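Tannase (Fusobacterium nucleatum subsp. nucleatum ATCC 25586, PDB 6YQ4) is a tannase of the alpha/beta-hydrolase clan that hydrolyses gallotannins and so detoxifies these plant polyphenols for the bacterium. Local coordinates at residues A[299-307]-A[449-457]. Sequence-based numbering, arbitrary orientation.
Sequences FKTYLSIII and LAIPAILAL
Helices 299-307 and 450-457 pack nearly perpendicular, at 101° with axes 11.1 Å apart, and their backbones come nearest where the CA atoms of L303 and A450 lie 7.2 Å from each other. No hydrogen bond crosses; 407 Å² is buried almost wholly between apolar groups. With CG anti to the backbone N (chi1 177°), the F299 ring is carried across to A450, I454 and L457. The ring presents its edge to A450 CB and, at CE1, to L457 CD1 at 3.9 Å, while I454 CG1 meets CZ obliquely. L457 CD1 also touches Y302 CE2, and the other methyl, CD2, approaches the Y302 ring off-centre and obliquely, 4.2 Å from its centroid and 30° from the normal, a CH-pi contact. In the alpha/beta-hydrolase fold, helix 450-461 links strands 435-439 and 465-469 in a beta-alpha-beta crossover, and helix 298-316, from the long insertion between strands 202-206 and 435-439, covers it. The small side chain of A453 admits L303, whose CD2 lies 3.8 Å from A453 CB, with I306 CD1 alongside. Beyond them, L449 CD2 reaches I307 CD1 at 3.9 Å. M222 of helix 212-223 touches both L303 and A450, and L276 of helix 259-279 packs against F299 and I454.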
loop_
_atom_site.group_PDB
_atom_site.type_symbol
_atom_site.label_atom_id
_atom_site.label_comp_id
_atom_site.label_asym_id
_atom_site.label_seq_id
_atom_site.Cartn_x
_atom_site.Cartn_y
_atom_site.Cartn_z
ATOM N N PHE A 299 -11.747 -9.972 -18.464
ATOM C CA PHE A 299 -11.079 -9.219 -17.408
ATOM C C PHE A 299 -11.192 -7.728 -17.655
ATOM O O PHE A 299 -11.448 -6.962 -16.718
ATOM C CB PHE A 299 -9.606 -9.601 -17.261
ATOM C CG PHE A 299 -8.883 -8.775 -16.217
ATOM C CD1 PHE A 299 -9.144 -8.956 -14.862
ATOM C CD2 PHE A 299 -7.975 -7.782 -16.590
ATOM C CE1 PHE A 299 -8.483 -8.163 -13.878
ATOM C CE2 PHE A 299 -7.310 -7.002 -15.624
ATOM C CZ PHE A 299 -7.563 -7.189 -14.269
ATOM N N LYS A 300 -11.003 -7.308 -18.914
ATOM C CA LYS A 300 -11.198 -5.912 -19.302
ATOM C C LYS A 300 -12.643 -5.464 -19.087
ATOM O O LYS A 300 -12.889 -4.317 -18.687
ATOM C CB LYS A 300 -10.797 -5.729 -20.770
ATOM C CG LYS A 300 -11.238 -4.395 -21.392
ATOM C CD LYS A 300 -10.624 -4.158 -22.772
ATOM C CE LYS A 300 -9.098 -4.175 -22.706
ATOM N NZ LYS A 300 -8.461 -3.977 -24.054
ATOM N N THR A 301 -13.615 -6.356 -19.354
ATOM C CA THR A 301 -15.023 -6.049 -19.090
ATOM C C THR A 301 -15.280 -5.912 -17.592
ATOM O O THR A 301 -16.083 -5.076 -17.161
ATOM C CB THR A 301 -15.919 -7.137 -19.709
ATOM O OG1 THR A 301 -15.831 -7.074 -21.135
ATOM C CG2 THR A 301 -17.391 -6.979 -19.300
ATOM N N TYR A 302 -14.596 -6.720 -16.783
ATOM C CA TYR A 302 -14.665 -6.558 -15.336
ATOM C C TYR A 302 -14.156 -5.181 -14.906
ATOM O O TYR A 302 -14.797 -4.495 -14.098
ATOM C CB TYR A 302 -13.860 -7.665 -14.652
ATOM C CG TYR A 302 -13.757 -7.507 -13.159
ATOM C CD1 TYR A 302 -14.785 -7.928 -12.329
ATOM C CD2 TYR A 302 -12.650 -6.927 -12.580
ATOM C CE1 TYR A 302 -14.704 -7.769 -10.974
ATOM C CE2 TYR A 302 -12.564 -6.762 -11.217
ATOM C CZ TYR A 302 -13.591 -7.190 -10.427
ATOM O OH TYR A 302 -13.495 -7.042 -9.066
ATOM N N LEU A 303 -12.993 -4.762 -15.425
ATOM C CA LEU A 303 -12.462 -3.462 -15.036
ATOM C C LEU A 303 -13.408 -2.339 -15.421
ATOM O O LEU A 303 -13.616 -1.394 -14.647
ATOM C CB LEU A 303 -11.104 -3.220 -15.676
ATOM C CG LEU A 303 -9.901 -3.964 -15.159
ATOM C CD1 LEU A 303 -8.712 -3.055 -15.371
ATOM C CD2 LEU A 303 -10.092 -4.270 -13.697
ATOM N N SER A 304 -13.968 -2.412 -16.627
ATOM C CA SER A 304 -14.838 -1.343 -17.075
ATOM C C SER A 304 -16.046 -1.210 -16.159
ATOM O O SER A 304 -16.578 -0.112 -15.992
ATOM C CB SER A 304 -15.258 -1.595 -18.522
ATOM O OG SER A 304 -16.379 -2.468 -18.586
ATOM N N ILE A 305 -16.469 -2.306 -15.526
ATOM C CA ILE A 305 -17.623 -2.236 -14.633
ATOM C C ILE A 305 -17.263 -1.506 -13.347
ATOM O O ILE A 305 -18.074 -0.745 -12.805
ATOM C CB ILE A 305 -18.176 -3.648 -14.369
ATOM C CG1 ILE A 305 -18.684 -4.250 -15.677
ATOM C CG2 ILE A 305 -19.317 -3.587 -13.401
ATOM C CD1 ILE A 305 -19.084 -5.714 -15.576
ATOM N N ILE A 306 -16.037 -1.698 -12.849
ATOM C CA ILE A 306 -15.547 -0.887 -11.732
ATOM C C ILE A 306 -15.690 0.596 -12.053
ATOM O O ILE A 306 -16.123 1.394 -11.214
ATOM C CB ILE A 306 -14.084 -1.233 -11.420
ATOM C CG1 ILE A 306 -13.957 -2.625 -10.851
ATOM C CG2 ILE A 306 -13.469 -0.236 -10.442
ATOM C CD1 ILE A 306 -12.488 -2.983 -10.748
ATOM N N ILE A 307 -15.292 0.996 -13.265
ATOM C CA ILE A 307 -15.391 2.406 -13.629
ATOM C C ILE A 307 -16.856 2.812 -13.757
ATOM O O ILE A 307 -17.264 3.855 -13.236
ATOM C CB ILE A 307 -14.588 2.694 -14.917
ATOM C CG1 ILE A 307 -13.097 2.409 -14.707
ATOM C CG2 ILE A 307 -14.754 4.147 -15.365
ATOM C CD1 ILE A 307 -12.459 3.267 -13.637
ATOM N N LEU A 449 -4.929 0.363 -12.467
ATOM C CA LEU A 449 -6.077 -0.123 -11.696
ATOM C C LEU A 449 -6.203 -1.651 -11.757
ATOM O O LEU A 449 -6.835 -2.258 -10.884
ATOM C CB LEU A 449 -7.366 0.526 -12.212
ATOM C CG LEU A 449 -8.698 0.114 -11.582
ATOM C CD1 LEU A 449 -8.800 0.631 -10.154
ATOM C CD2 LEU A 449 -9.850 0.634 -12.401
ATOM N N ALA A 450 -5.588 -2.276 -12.760
ATOM C CA ALA A 450 -5.590 -3.726 -12.872
ATOM C C ALA A 450 -4.947 -4.393 -11.664
ATOM O O ALA A 450 -5.309 -5.523 -11.323
ATOM C CB ALA A 450 -4.868 -4.135 -14.162
ATOM N N ILE A 451 -4.009 -3.714 -11.004
ATOM C CA ILE A 451 -3.174 -4.325 -9.969
ATOM C C ILE A 451 -3.953 -4.422 -8.659
ATOM O O ILE A 451 -4.027 -5.519 -8.084
ATOM C CB ILE A 451 -1.847 -3.559 -9.771
ATOM C CG1 ILE A 451 -0.894 -3.782 -10.945
ATOM C CG2 ILE A 451 -1.159 -4.023 -8.470
ATOM C CD1 ILE A 451 -0.161 -5.142 -10.863
ATOM N N PRO A 452 -4.517 -3.332 -8.119
ATOM C CA PRO A 452 -5.376 -3.501 -6.939
ATOM C C PRO A 452 -6.610 -4.349 -7.221
ATOM O O PRO A 452 -7.027 -5.116 -6.338
ATOM C CB PRO A 452 -5.754 -2.057 -6.537
ATOM C CG PRO A 452 -5.520 -1.208 -7.777
ATOM C CD PRO A 452 -4.358 -1.901 -8.482
ATOM N N ALA A 453 -7.196 -4.251 -8.423
ATOM C CA ALA A 453 -8.306 -5.147 -8.791
ATOM C C ALA A 453 -7.903 -6.613 -8.686
ATOM O O ALA A 453 -8.664 -7.438 -8.147
ATOM C CB ALA A 453 -8.796 -4.870 -10.218
ATOM N N ILE A 454 -6.718 -6.965 -9.217
ATOM C CA ILE A 454 -6.236 -8.347 -9.124
ATOM C C ILE A 454 -6.040 -8.763 -7.668
ATOM O O ILE A 454 -6.348 -9.896 -7.288
ATOM C CB ILE A 454 -4.942 -8.517 -9.933
ATOM C CG1 ILE A 454 -5.247 -8.634 -11.427
ATOM C CG2 ILE A 454 -4.114 -9.697 -9.412
ATOM C CD1 ILE A 454 -3.979 -8.439 -12.256
ATOM N N LEU A 455 -5.529 -7.864 -6.821
ATOM C CA LEU A 455 -5.437 -8.196 -5.398
ATOM C C LEU A 455 -6.823 -8.472 -4.821
ATOM O O LEU A 455 -7.044 -9.484 -4.141
ATOM C CB LEU A 455 -4.771 -7.061 -4.639
ATOM C CG LEU A 455 -4.635 -7.159 -3.127
ATOM C CD1 LEU A 455 -3.573 -8.160 -2.772
ATOM C CD2 LEU A 455 -4.263 -5.790 -2.584
ATOM N N ALA A 456 -7.770 -7.572 -5.098
ATOM C CA ALA A 456 -9.135 -7.730 -4.626
ATOM C C ALA A 456 -9.755 -9.036 -5.128
ATOM O O ALA A 456 -10.449 -9.726 -4.379
ATOM C CB ALA A 456 -9.954 -6.503 -5.049
ATOM N N LEU A 457 -9.481 -9.427 -6.372
ATOM C CA LEU A 457 -10.090 -10.666 -6.866
ATOM C C LEU A 457 -9.518 -11.880 -6.160
ATOM O O LEU A 457 -10.245 -12.835 -5.847
ATOM C CB LEU A 457 -9.889 -10.812 -8.370
ATOM C CG LEU A 457 -10.707 -9.871 -9.249
ATOM C CD1 LEU A 457 -10.028 -9.608 -10.617
ATOM C CD2 LEU A 457 -12.076 -10.434 -9.402
#